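Local coordinates for cellulosomal scaffoldin (Acetivibrio cellulolyticus, PDB 4WI0), which probably cleaves beta-1,4-glucosidic linkages of cellulose with a catalytic module outside this fragment, while the X-module and dockerin present here bind a cohesin, at residues N9-T14 against A146-K151; V57-T60 against T66-I69; V127-D130 against A136-L139; D130-G135 against L139-I144. The protein carries 1 engineered substitution. All coordinates share one frame; numbering follows the deposited sequence.

Contact 1: residues N9-T14 against A146-K151; sequences NPDFVT and AKHFGK. Engineered in segment 146-151: Gly150 (natural residue Asn).
A His-carboxylate hydrogen bond joins Asp11 of the X-module to His148 of the dockerin, at the surface junction between the two modules. His148 NE2 donates to Asp11 OD2 at 2.7 Å, with an N-H...O angle of 160°. The acceptor lies almost in the plane of the imidazole, at its edge, whereas the donor meets the carboxylate on its anti side, and the two planes are turned 55° against each other. With CG of Asp11 opposite its backbone N (chi1 -173°), the carboxylate reaches out of the inverse gamma turn centred on this residue, just past the end of strand 2-10. The ring of His148 also stacks on Trp90, which gives it a second restraint. Lys147 runs alongside: its CD passes 3.5 Å from Asp11 O, and its CE comes within 4.4 Å of Phe12 CB. Its ammonium group bends off to hydrogen-bond the cohesin chain. Beyond CB, the ring of Phe12 has Pro10 CG over one face, 4.0 Å above its plane near the rim, and touches the calcium ligand Asn132. Beyond His148 the chain makes a type II turn to Lys151; there the engineered Gly150, Asn in nature, has positive phi. Opposite Ile104 the strand takes on an extra residue, Gly150 and Lys151 forming a G1 beta bulge. Such a link between strand end and helix-end loop belongs to the X-dockerin interface of a type II cohesin-dockerin complex.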
loop_
_atom_site.group_PDB
_atom_site.type_symbol
_atom_site.label_atom_id
_atom_site.label_comp_id
_atom_site.label_asym_id
_atom_site.label_seq_id
_atom_site.Cartn_x
_atom_site.Cartn_y
_atom_site.Cartn_z
ATOM N N ASN B 9 -18.429 -0.979 -6.035
ATOM C CA ASN B 9 -17.290 -0.129 -5.669
ATOM C C ASN B 9 -16.100 -1.015 -5.271
ATOM O O ASN B 9 -16.293 -2.053 -4.649
ATOM C CB ASN B 9 -17.624 0.718 -4.431
ATOM C CG ASN B 9 -18.344 2.030 -4.732
ATOM O OD1 ASN B 9 -18.490 2.840 -3.821
ATOM N ND2 ASN B 9 -18.816 2.244 -5.959
ATOM N N PRO B 10 -14.864 -0.594 -5.592
ATOM C CA PRO B 10 -13.715 -1.339 -5.046
ATOM C C PRO B 10 -13.568 -1.064 -3.553
ATOM O O PRO B 10 -13.938 0.032 -3.100
ATOM C CB PRO B 10 -12.529 -0.765 -5.824
ATOM C CG PRO B 10 -12.958 0.611 -6.189
ATOM C CD PRO B 10 -14.440 0.555 -6.412
ATOM N N ASP B 11 -13.056 -2.032 -2.789
ATOM C CA ASP B 11 -12.861 -1.842 -1.349
ATOM C C ASP B 11 -11.528 -1.137 -1.022
ATOM O O ASP B 11 -10.606 -1.730 -0.450
ATOM C CB ASP B 11 -12.979 -3.177 -0.590
ATOM C CG ASP B 11 -12.959 -2.994 0.913
ATOM O OD1 ASP B 11 -13.184 -1.863 1.390
ATOM O OD2 ASP B 11 -12.710 -3.976 1.631
ATOM N N PHE B 12 -11.446 0.138 -1.394
ATOM C CA PHE B 12 -10.354 1.024 -0.976
ATOM C C PHE B 12 -10.748 2.474 -1.264
ATOM O O PHE B 12 -11.620 2.744 -2.105
ATOM C CB PHE B 12 -8.999 0.669 -1.636
ATOM C CG PHE B 12 -9.013 0.668 -3.152
ATOM C CD1 PHE B 12 -8.988 1.859 -3.876
ATOM C CD2 PHE B 12 -8.997 -0.525 -3.853
ATOM C CE1 PHE B 12 -8.990 1.849 -5.258
ATOM C CE2 PHE B 12 -8.992 -0.539 -5.237
ATOM C CZ PHE B 12 -8.992 0.645 -5.941
ATOM N N VAL B 13 -10.110 3.397 -0.554
ATOM C CA VAL B 13 -10.458 4.817 -0.648
ATOM C C VAL B 13 -9.990 5.411 -1.981
ATOM O O VAL B 13 -8.890 5.115 -2.442
ATOM C CB VAL B 13 -9.909 5.624 0.560
ATOM C CG1 VAL B 13 -10.429 5.039 1.871
ATOM C CG2 VAL B 13 -8.386 5.670 0.572
ATOM N N THR B 14 -10.833 6.239 -2.598
ATOM C CA THR B 14 -10.536 6.838 -3.905
ATOM C C THR B 14 -10.562 8.359 -3.828
ATOM O O THR B 14 -10.851 8.922 -2.774
ATOM C CB THR B 14 -11.553 6.387 -4.974
ATOM O OG1 THR B 14 -12.867 6.813 -4.600
ATOM C CG2 THR B 14 -11.547 4.869 -5.125
ATOM N N ALA B 146 -3.313 -6.477 1.513
ATOM C CA ALA B 146 -3.266 -6.914 2.916
ATOM C C ALA B 146 -4.612 -6.826 3.652
ATOM O O ALA B 146 -4.836 -7.580 4.608
ATOM C CB ALA B 146 -2.196 -6.145 3.680
ATOM N N LYS B 147 -5.506 -5.933 3.212
ATOM C CA LYS B 147 -6.870 -5.835 3.778
ATOM C C LYS B 147 -7.593 -7.173 3.827
ATOM O O LYS B 147 -8.388 -7.415 4.736
ATOM C CB LYS B 147 -7.767 -4.905 2.954
ATOM C CG LYS B 147 -7.464 -3.426 3.028
ATOM C CD LYS B 147 -8.444 -2.665 2.140
ATOM C CE LYS B 147 -8.305 -1.162 2.304
ATOM N NZ LYS B 147 -8.804 -0.678 3.624
ATOM N N HIS B 148 -7.353 -8.009 2.821
ATOM C CA HIS B 148 -8.033 -9.287 2.708
ATOM C C HIS B 148 -7.023 -10.417 2.496
ATOM O O HIS B 148 -7.295 -11.379 1.787
ATOM C CB HIS B 148 -9.069 -9.214 1.582
ATOM C CG HIS B 148 -10.099 -8.142 1.784
ATOM N ND1 HIS B 148 -11.177 -8.293 2.629
ATOM C CD2 HIS B 148 -10.190 -6.888 1.284
ATOM C CE1 HIS B 148 -11.897 -7.187 2.628
ATOM N NE2 HIS B 148 -11.321 -6.317 1.816
ATOM N N PHE B 149 -5.866 -10.296 3.144
ATOM C CA PHE B 149 -4.798 -11.286 3.028
ATOM C C PHE B 149 -5.299 -12.657 3.481
ATOM O O PHE B 149 -5.923 -12.767 4.527
ATOM C CB PHE B 149 -3.593 -10.877 3.879
ATOM C CG PHE B 149 -2.342 -11.674 3.591
ATOM C CD1 PHE B 149 -1.619 -11.453 2.428
ATOM C CD2 PHE B 149 -1.886 -12.639 4.485
ATOM C CE1 PHE B 149 -0.473 -12.181 2.162
ATOM C CE2 PHE B 149 -0.736 -13.369 4.221
ATOM C CZ PHE B 149 -0.027 -13.135 3.059
ATOM N N GLY B 150 -5.017 -13.690 2.690
ATOM C CA GLY B 150 -5.399 -15.056 3.031
ATOM C C GLY B 150 -6.858 -15.393 2.768
ATOM O O GLY B 150 -7.332 -16.412 3.231
ATOM N N LYS B 151 -7.570 -14.554 2.018
ATOM C CA LYS B 151 -8.987 -14.808 1.714
ATOM C C LYS B 151 -9.213 -15.418 0.329
ATOM O O LYS B 151 -8.380 -15.283 -0.574
ATOM C CB LYS B 151 -9.808 -13.512 1.832
ATOM C CG LYS B 151 -9.826 -12.895 3.222
ATOM C CD LYS B 151 -10.563 -13.767 4.236
ATOM C CE LYS B 151 -10.235 -13.371 5.667
ATOM N NZ LYS B 151 -8.797 -13.596 6.003
#

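Contact 2: residues V57-T60 against T66-I69; sequences VKIT and TREI
Val57, Ile59, Arg67 and Ile69 lie on one face of the two strands and Lys58 and Glu68 on the other, with peptide groups hydrogen-bonded edge to edge between them. The strands form an antiparallel beta hairpin of the X-module, a domain whose sequence relates it to transthyretin-like folds, and strand 67-74 is an edge strand of a four-stranded antiparallel sheet within this chain. Val57 and Ile69 exchange two backbone hydrogen bonds, as do Ile59 and Arg67; Ile69 N to Val57 O is 2.8 Å. Between these two hydrogen-bonded pairs Lys58 faces Glu68 in a non-hydrogen-bonded pair, their chains side by side with Lys58 CD 4.0 Å from Glu68 CG. On the face of Val57, Ile59, Arg67 and Ile69, Ile59 CD1 meets Ile69 CD1 at 3.8 Å, covered by Met89 and Ile87 of strand 78-89. The guanidinium of Arg67 leads away from the hairpin, and its NH1 bonds Leu88 O. Where the loop joins the strands, Thr60 and Thr66 lie side by side, Thr60 CG2 3.7 Å from Thr66 OG1.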
loop_
_atom_site.group_PDB
_atom_site.type_symbol
_atom_site.label_atom_id
_atom_site.label_comp_id
_atom_site.label_asym_id
_atom_site.label_seq_id
_atom_site.Cartn_x
_atom_site.Cartn_y
_atom_site.Cartn_z
ATOM N N VAL B 57 -25.655 -14.167 -8.810
ATOM C CA VAL B 57 -25.053 -13.069 -9.569
ATOM C C VAL B 57 -23.540 -13.099 -9.363
ATOM O O VAL B 57 -23.081 -13.171 -8.224
ATOM C CB VAL B 57 -25.644 -11.711 -9.143
ATOM C CG1 VAL B 57 -24.972 -10.567 -9.885
ATOM C CG2 VAL B 57 -27.145 -11.693 -9.426
ATOM N N LYS B 58 -22.777 -13.068 -10.461
ATOM C CA LYS B 58 -21.320 -13.177 -10.399
ATOM C C LYS B 58 -20.664 -11.888 -10.879
ATOM O O LYS B 58 -21.036 -11.345 -11.923
ATOM C CB LYS B 58 -20.810 -14.357 -11.226
ATOM C CG LYS B 58 -19.298 -14.554 -11.123
ATOM C CD LYS B 58 -18.864 -15.988 -11.396
ATOM C CE LYS B 58 -18.969 -16.336 -12.866
ATOM N NZ LYS B 58 -18.436 -17.694 -13.154
ATOM N N ILE B 59 -19.691 -11.410 -10.111
ATOM C CA ILE B 59 -19.016 -10.149 -10.410
ATOM C C ILE B 59 -17.529 -10.405 -10.588
ATOM O O ILE B 59 -16.887 -11.000 -9.724
ATOM C CB ILE B 59 -19.247 -9.092 -9.316
ATOM C CG1 ILE B 59 -20.745 -8.922 -9.030
ATOM C CG2 ILE B 59 -18.652 -7.745 -9.740
ATOM C CD1 ILE B 59 -21.242 -9.702 -7.838
ATOM N N THR B 60 -16.988 -9.946 -11.714
ATOM C CA THR B 60 -15.594 -10.190 -12.058
ATOM C C THR B 60 -14.917 -8.911 -12.558
ATOM O O THR B 60 -15.564 -8.019 -13.107
ATOM C CB THR B 60 -15.462 -11.296 -13.136
ATOM O OG1 THR B 60 -16.082 -10.876 -14.353
ATOM C CG2 THR B 60 -16.136 -12.595 -12.685
ATOM N N THR B 66 -13.039 -12.667 -7.591
ATOM C CA THR B 66 -14.378 -12.905 -8.108
ATOM C C THR B 66 -15.377 -13.087 -6.962
ATOM O O THR B 66 -15.078 -13.736 -5.962
ATOM C CB THR B 66 -14.363 -14.106 -9.088
ATOM O OG1 THR B 66 -13.639 -13.725 -10.267
ATOM C CG2 THR B 66 -15.790 -14.538 -9.485
ATOM N N ARG B 67 -16.547 -12.469 -7.102
ATOM C CA ARG B 67 -17.605 -12.547 -6.104
ATOM C C ARG B 67 -18.837 -13.240 -6.670
ATOM O O ARG B 67 -19.203 -13.033 -7.829
ATOM C CB ARG B 67 -17.980 -11.139 -5.616
ATOM C CG ARG B 67 -19.037 -11.119 -4.518
ATOM C CD ARG B 67 -19.078 -9.788 -3.788
ATOM N NE ARG B 67 -19.926 -9.843 -2.598
ATOM C CZ ARG B 67 -19.920 -8.950 -1.606
ATOM N NH1 ARG B 67 -19.099 -7.903 -1.619
ATOM N NH2 ARG B 67 -20.740 -9.117 -0.574
ATOM N N GLU B 68 -19.474 -14.061 -5.841
ATOM C CA GLU B 68 -20.763 -14.654 -6.188
ATOM C C GLU B 68 -21.782 -14.294 -5.116
ATOM O O GLU B 68 -21.510 -14.419 -3.916
ATOM C CB GLU B 68 -20.641 -16.172 -6.353
ATOM C CG GLU B 68 -19.842 -16.569 -7.583
ATOM C CD GLU B 68 -19.751 -18.073 -7.788
ATOM O OE1 GLU B 68 -20.503 -18.609 -8.623
ATOM O OE2 GLU B 68 -18.931 -18.733 -7.116
ATOM N N ILE B 69 -22.945 -13.822 -5.555
ATOM C CA ILE B 69 -24.028 -13.499 -4.651
ATOM C C ILE B 69 -25.141 -14.500 -4.901
ATOM O O ILE B 69 -25.737 -14.517 -5.974
ATOM C CB ILE B 69 -24.551 -12.068 -4.875
ATOM C CG1 ILE B 69 -23.397 -11.066 -4.738
ATOM C CG2 ILE B 69 -25.684 -11.757 -3.897
ATOM C CD1 ILE B 69 -23.774 -9.636 -5.068
#

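Contact 3: residues V127-D130 against A136-L139; sequences VGLD and AISL. With CA (calcium ion), chain D.
Ala136 meets Asp130 through a shared calcium ion, the metal of the dockerin's second EF-hand-like loop. Ala136 contributes its backbone carbonyl: Ala136 O lies 2.4 Å from the calcium, as does Asp130 OD1. These two oxygens stand only 3.0 Å apart, a closeness that the metal between them makes tolerable. The fully extended N-CA-CB-CG torsion of Asp130 (chi1 180°) carries its carboxylate to the metal. Its other oxygen, OD2, accepts a hydrogen bond from Tyr125, so the group is held from a second side as well. The methyl of Ala136 points away from the 127-130 segment, leaving the peptide to do the work at this seventh position of the loop.

Ile137 follows and turns its longer branch back across the loop. Its CD1 reaches Leu129 CB at 3.7 Å, and its CG1 lies 3.9 Å from Asp130 N, so that an apolar side chain packs directly under the first metal ligand. Ser138 makes the metal contact at second hand: its OG is 2.6 Å from a water that itself binds the calcium at 2.5 Å. Ser138 also occupies the N-cap position, and Leu139 opens helix 139-146, its backbone N hydrogen-bonded to a polar side chain of the cohesin chain.

Strand 136-137 pairs antiparallel with strand 118-119 through Ile137 and Thr118. Ile137 also packs on Ile112, and Leu129 on Glu111, both from helix 106-113, so this side of the calcium loop rests against the dockerin's other helix.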
loop_
_atom_site.group_PDB
_atom_site.type_symbol
_atom_site.label_atom_id
_atom_site.label_comp_id
_atom_site.label_asym_id
_atom_site.label_seq_id
_atom_site.Cartn_x
_atom_site.Cartn_y
_atom_site.Cartn_z
ATOM N N VAL B 127 0.462 -0.588 -15.159
ATOM C CA VAL B 127 -0.790 -0.020 -14.652
ATOM C C VAL B 127 -1.626 -1.034 -13.849
ATOM O O VAL B 127 -2.277 -0.666 -12.878
ATOM C CB VAL B 127 -1.627 0.623 -15.791
ATOM C CG1 VAL B 127 -2.193 -0.429 -16.734
ATOM C CG2 VAL B 127 -2.734 1.491 -15.217
ATOM N N GLY B 128 -1.582 -2.304 -14.241
ATOM C CA GLY B 128 -2.282 -3.369 -13.521
ATOM C C GLY B 128 -1.873 -3.569 -12.073
ATOM O O GLY B 128 -2.686 -4.003 -11.251
ATOM N N LEU B 129 -0.614 -3.271 -11.755
ATOM C CA LEU B 129 -0.096 -3.416 -10.395
ATOM C C LEU B 129 -0.436 -2.196 -9.533
ATOM O O LEU B 129 -0.410 -2.261 -8.298
ATOM C CB LEU B 129 1.418 -3.642 -10.432
ATOM C CG LEU B 129 1.920 -4.784 -11.334
ATOM C CD1 LEU B 129 3.430 -4.900 -11.235
ATOM C CD2 LEU B 129 1.264 -6.113 -11.006
ATOM N N ASP B 130 -0.745 -1.084 -10.200
ATOM C CA ASP B 130 -1.234 0.129 -9.547
ATOM C C ASP B 130 -2.729 -0.049 -9.265
ATOM O O ASP B 130 -3.573 0.438 -10.014
ATOM C CB ASP B 130 -0.966 1.347 -10.457
ATOM C CG ASP B 130 -1.448 2.663 -9.863
ATOM O OD1 ASP B 130 -1.938 2.667 -8.709
ATOM O OD2 ASP B 130 -1.321 3.704 -10.551
ATOM N N ALA B 136 1.086 5.485 -9.261
ATOM C CA ALA B 136 2.268 5.020 -8.556
ATOM C C ALA B 136 2.024 3.611 -8.017
ATOM O O ALA B 136 0.884 3.220 -7.769
ATOM C CB ALA B 136 2.601 5.962 -7.415
ATOM N N ILE B 137 3.098 2.854 -7.859
ATOM C CA ILE B 137 3.037 1.553 -7.194
ATOM C C ILE B 137 3.831 1.741 -5.916
ATOM O O ILE B 137 5.053 1.918 -5.957
ATOM C CB ILE B 137 3.599 0.408 -8.065
ATOM C CG1 ILE B 137 2.768 0.283 -9.350
ATOM C CG2 ILE B 137 3.548 -0.905 -7.298
ATOM C CD1 ILE B 137 3.420 -0.517 -10.456
ATOM N N SER B 138 3.118 1.753 -4.794
ATOM C CA SER B 138 3.683 2.133 -3.502
ATOM C C SER B 138 3.090 1.238 -2.421
ATOM O O SER B 138 2.396 0.274 -2.738
ATOM C CB SER B 138 3.383 3.613 -3.220
ATOM O OG SER B 138 1.992 3.878 -3.192
ATOM N N LEU B 139 3.365 1.555 -1.154
ATOM C CA LEU B 139 2.858 0.743 -0.039
ATOM C C LEU B 139 1.323 0.717 0.020
ATOM O O LEU B 139 0.746 -0.272 0.468
ATOM C CB LEU B 139 3.422 1.229 1.300
ATOM C CG LEU B 139 3.104 0.378 2.538
ATOM C CD1 LEU B 139 3.426 -1.093 2.307
ATOM C CD2 LEU B 139 3.860 0.903 3.744
HETATM CA CA CA D . -1.091 3.036 -6.497
HETATM O O HOH W 1 -0.213 4.090 -4.473
#

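Contact 4: residues D130-G135 against L139-I144; sequences DLNRDG and LEDVMI. With CA (calcium ion), chain D.
Asn132 and Asp141 approach across a shared calcium ion, and metal bonds dominate their contact. Asn132 OD1 lies 2.3 Å and Asp134 OD1 2.4 Å from the calcium. From the helix Asp141 gives both oxygens, OD1 at 2.5 Å and OD2 at 2.6 Å from the calcium; its carboxylate is turned 76° against the amide of Asn132. Together with Asp130, Ala136 O and a water this makes seven ligand atoms.

Hydrogen bonds tie the loop together. Asn132 N points nearly straight at Asp141 OD1, though the bond is long and weak at 3.4 Å, and Asp141 OD2 accepts from Ser138 N. The metal-bound water donates to Asp134 OD2. Arg133 NH1 and Arg133 N grip the Asp130 carbonyl from opposite faces.

Two like charges come close: Asp134 OD2 is 3.9 Å from Glu140 OE1, a closeness the nearby calcium probably eases.

Apolar contacts lie toward Ile144: its CD1 touches Asn132 CB at 3.8 Å, and its CG2 reaches Leu131 CD1 at 4.2 Å, the Leu131 and Ile144 side chains antiparallel to each other. Ligands at loop positions 1, 3, 5, 7 and 12, the last bidentate from the following helix, mark the EF-hand-type calcium loop of dockerins.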
loop_
_atom_site.group_PDB
_atom_site.type_symbol
_atom_site.label_atom_id
_atom_site.label_comp_id
_atom_site.label_asym_id
_atom_site.label_seq_id
_atom_site.Cartn_x
_atom_site.Cartn_y
_atom_site.Cartn_z
ATOM N N ASP B 130 -0.745 -1.084 -10.200
ATOM C CA ASP B 130 -1.234 0.129 -9.547
ATOM C C ASP B 130 -2.729 -0.049 -9.265
ATOM O O ASP B 130 -3.573 0.438 -10.014
ATOM C CB ASP B 130 -0.966 1.347 -10.457
ATOM C CG ASP B 130 -1.448 2.663 -9.863
ATOM O OD1 ASP B 130 -1.938 2.667 -8.709
ATOM O OD2 ASP B 130 -1.321 3.704 -10.551
ATOM N N LEU B 131 -3.033 -0.734 -8.162
ATOM C CA LEU B 131 -4.396 -1.129 -7.820
ATOM C C LEU B 131 -5.344 0.056 -7.638
ATOM O O LEU B 131 -6.457 0.018 -8.143
ATOM C CB LEU B 131 -4.416 -2.012 -6.565
ATOM C CG LEU B 131 -3.714 -3.367 -6.677
ATOM C CD1 LEU B 131 -3.891 -4.184 -5.406
ATOM C CD2 LEU B 131 -4.236 -4.147 -7.873
ATOM N N ASN B 132 -4.915 1.092 -6.926
ATOM C CA ASN B 132 -5.771 2.271 -6.722
ATOM C C ASN B 132 -5.686 3.329 -7.831
ATOM O O ASN B 132 -6.295 4.389 -7.722
ATOM C CB ASN B 132 -5.547 2.907 -5.336
ATOM C CG ASN B 132 -4.152 3.505 -5.154
ATOM O OD1 ASN B 132 -3.310 3.487 -6.059
ATOM N ND2 ASN B 132 -3.895 4.005 -3.955
ATOM N N ARG B 133 -4.934 3.015 -8.885
ATOM C CA ARG B 133 -4.750 3.876 -10.066
ATOM C C ARG B 133 -4.377 5.332 -9.757
ATOM O O ARG B 133 -4.818 6.251 -10.456
ATOM C CB ARG B 133 -5.980 3.803 -10.982
ATOM C CG ARG B 133 -6.203 2.433 -11.605
ATOM C CD ARG B 133 -5.073 2.012 -12.542
ATOM N NE ARG B 133 -5.466 0.870 -13.373
ATOM C CZ ARG B 133 -5.526 -0.403 -12.972
ATOM N NH1 ARG B 133 -5.207 -0.761 -11.725
ATOM N NH2 ARG B 133 -5.903 -1.337 -13.838
ATOM N N ASP B 134 -3.542 5.542 -8.739
ATOM C CA ASP B 134 -3.051 6.899 -8.440
ATOM C C ASP B 134 -1.766 7.251 -9.200
ATOM O O ASP B 134 -1.170 8.296 -8.949
ATOM C CB ASP B 134 -2.879 7.129 -6.928
ATOM C CG ASP B 134 -1.821 6.216 -6.277
ATOM O OD1 ASP B 134 -1.155 5.400 -6.962
ATOM O OD2 ASP B 134 -1.662 6.338 -5.040
ATOM N N GLY B 135 -1.347 6.386 -10.121
ATOM C CA GLY B 135 -0.179 6.645 -10.966
ATOM C C GLY B 135 1.146 6.282 -10.323
ATOM O O GLY B 135 2.199 6.717 -10.784
ATOM N N LEU B 139 3.365 1.555 -1.154
ATOM C CA LEU B 139 2.858 0.743 -0.039
ATOM C C LEU B 139 1.323 0.717 0.020
ATOM O O LEU B 139 0.746 -0.272 0.468
ATOM C CB LEU B 139 3.422 1.229 1.300
ATOM C CG LEU B 139 3.104 0.378 2.538
ATOM C CD1 LEU B 139 3.426 -1.093 2.307
ATOM C CD2 LEU B 139 3.860 0.903 3.744
ATOM N N GLU B 140 0.669 1.796 -0.423
ATOM C CA GLU B 140 -0.801 1.817 -0.491
ATOM C C GLU B 140 -1.373 0.627 -1.253
ATOM O O GLU B 140 -2.332 0.003 -0.804
ATOM C CB GLU B 140 -1.300 3.095 -1.149
ATOM C CG GLU B 140 -1.194 4.285 -0.242
ATOM C CD GLU B 140 -1.590 5.559 -0.921
ATOM O OE1 GLU B 140 -2.771 5.635 -1.349
ATOM O OE2 GLU B 140 -0.724 6.471 -1.002
ATOM N N ASP B 141 -0.790 0.339 -2.413
ATOM C CA ASP B 141 -1.234 -0.777 -3.253
ATOM C C ASP B 141 -1.063 -2.106 -2.525
ATOM O O ASP B 141 -1.946 -2.961 -2.565
ATOM C CB ASP B 141 -0.451 -0.798 -4.563
ATOM C CG ASP B 141 -0.595 0.497 -5.330
ATOM O OD1 ASP B 141 -1.702 0.763 -5.834
ATOM O OD2 ASP B 141 0.391 1.265 -5.389
ATOM N N VAL B 142 0.077 -2.263 -1.857
ATOM C CA VAL B 142 0.357 -3.474 -1.078
ATOM C C VAL B 142 -0.623 -3.624 0.101
ATOM O O VAL B 142 -1.111 -4.732 0.373
ATOM C CB VAL B 142 1.830 -3.481 -0.583
ATOM C CG1 VAL B 142 2.072 -4.568 0.461
ATOM C CG2 VAL B 142 2.787 -3.641 -1.761
ATOM N N MET B 143 -0.919 -2.522 0.800
ATOM C CA MET B 143 -1.829 -2.568 1.957
ATOM C C MET B 143 -3.273 -2.853 1.544
ATOM O O MET B 143 -4.029 -3.441 2.319
ATOM C CB MET B 143 -1.774 -1.275 2.780
ATOM C CG MET B 143 -0.436 -1.007 3.459
ATOM S SD MET B 143 0.080 -2.264 4.642
ATOM C CE MET B 143 -1.157 -2.023 5.903
ATOM N N ILE B 144 -3.647 -2.463 0.328
ATOM C CA ILE B 144 -4.964 -2.817 -0.211
ATOM C C ILE B 144 -5.120 -4.338 -0.262
ATOM O O ILE B 144 -6.151 -4.874 0.123
ATOM C CB ILE B 144 -5.196 -2.209 -1.611
ATOM C CG1 ILE B 144 -5.438 -0.707 -1.489
ATOM C CG2 ILE B 144 -6.392 -2.849 -2.312
ATOM C CD1 ILE B 144 -5.365 0.017 -2.816
HETATM CA CA CA D . -1.091 3.036 -6.497
HETATM O O HOH W 1 -0.213 4.090 -4.473
#

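From the N terminus, strand 2-10 leads into contact 1, which closes only when the chain reaches residues 146-151; the other three contacts are nested within that loop. Contact 2 closes first, a short hairpin inside the X-module. Contacts 3 and 4 follow in series with it, about 24 and 23 Å away between centres, on the other side of the chain's centre. They start from the same part of the calcium loop, share Asp130, Leu139, the calcium and one water, and tie that loop to strand 136-137 and helix 139-146. Contact 1 touches contact 4 as well, since the ring of Phe12 packs on Leu131, Asn132 and Ile144, joining the X-module to the metal-binding loop.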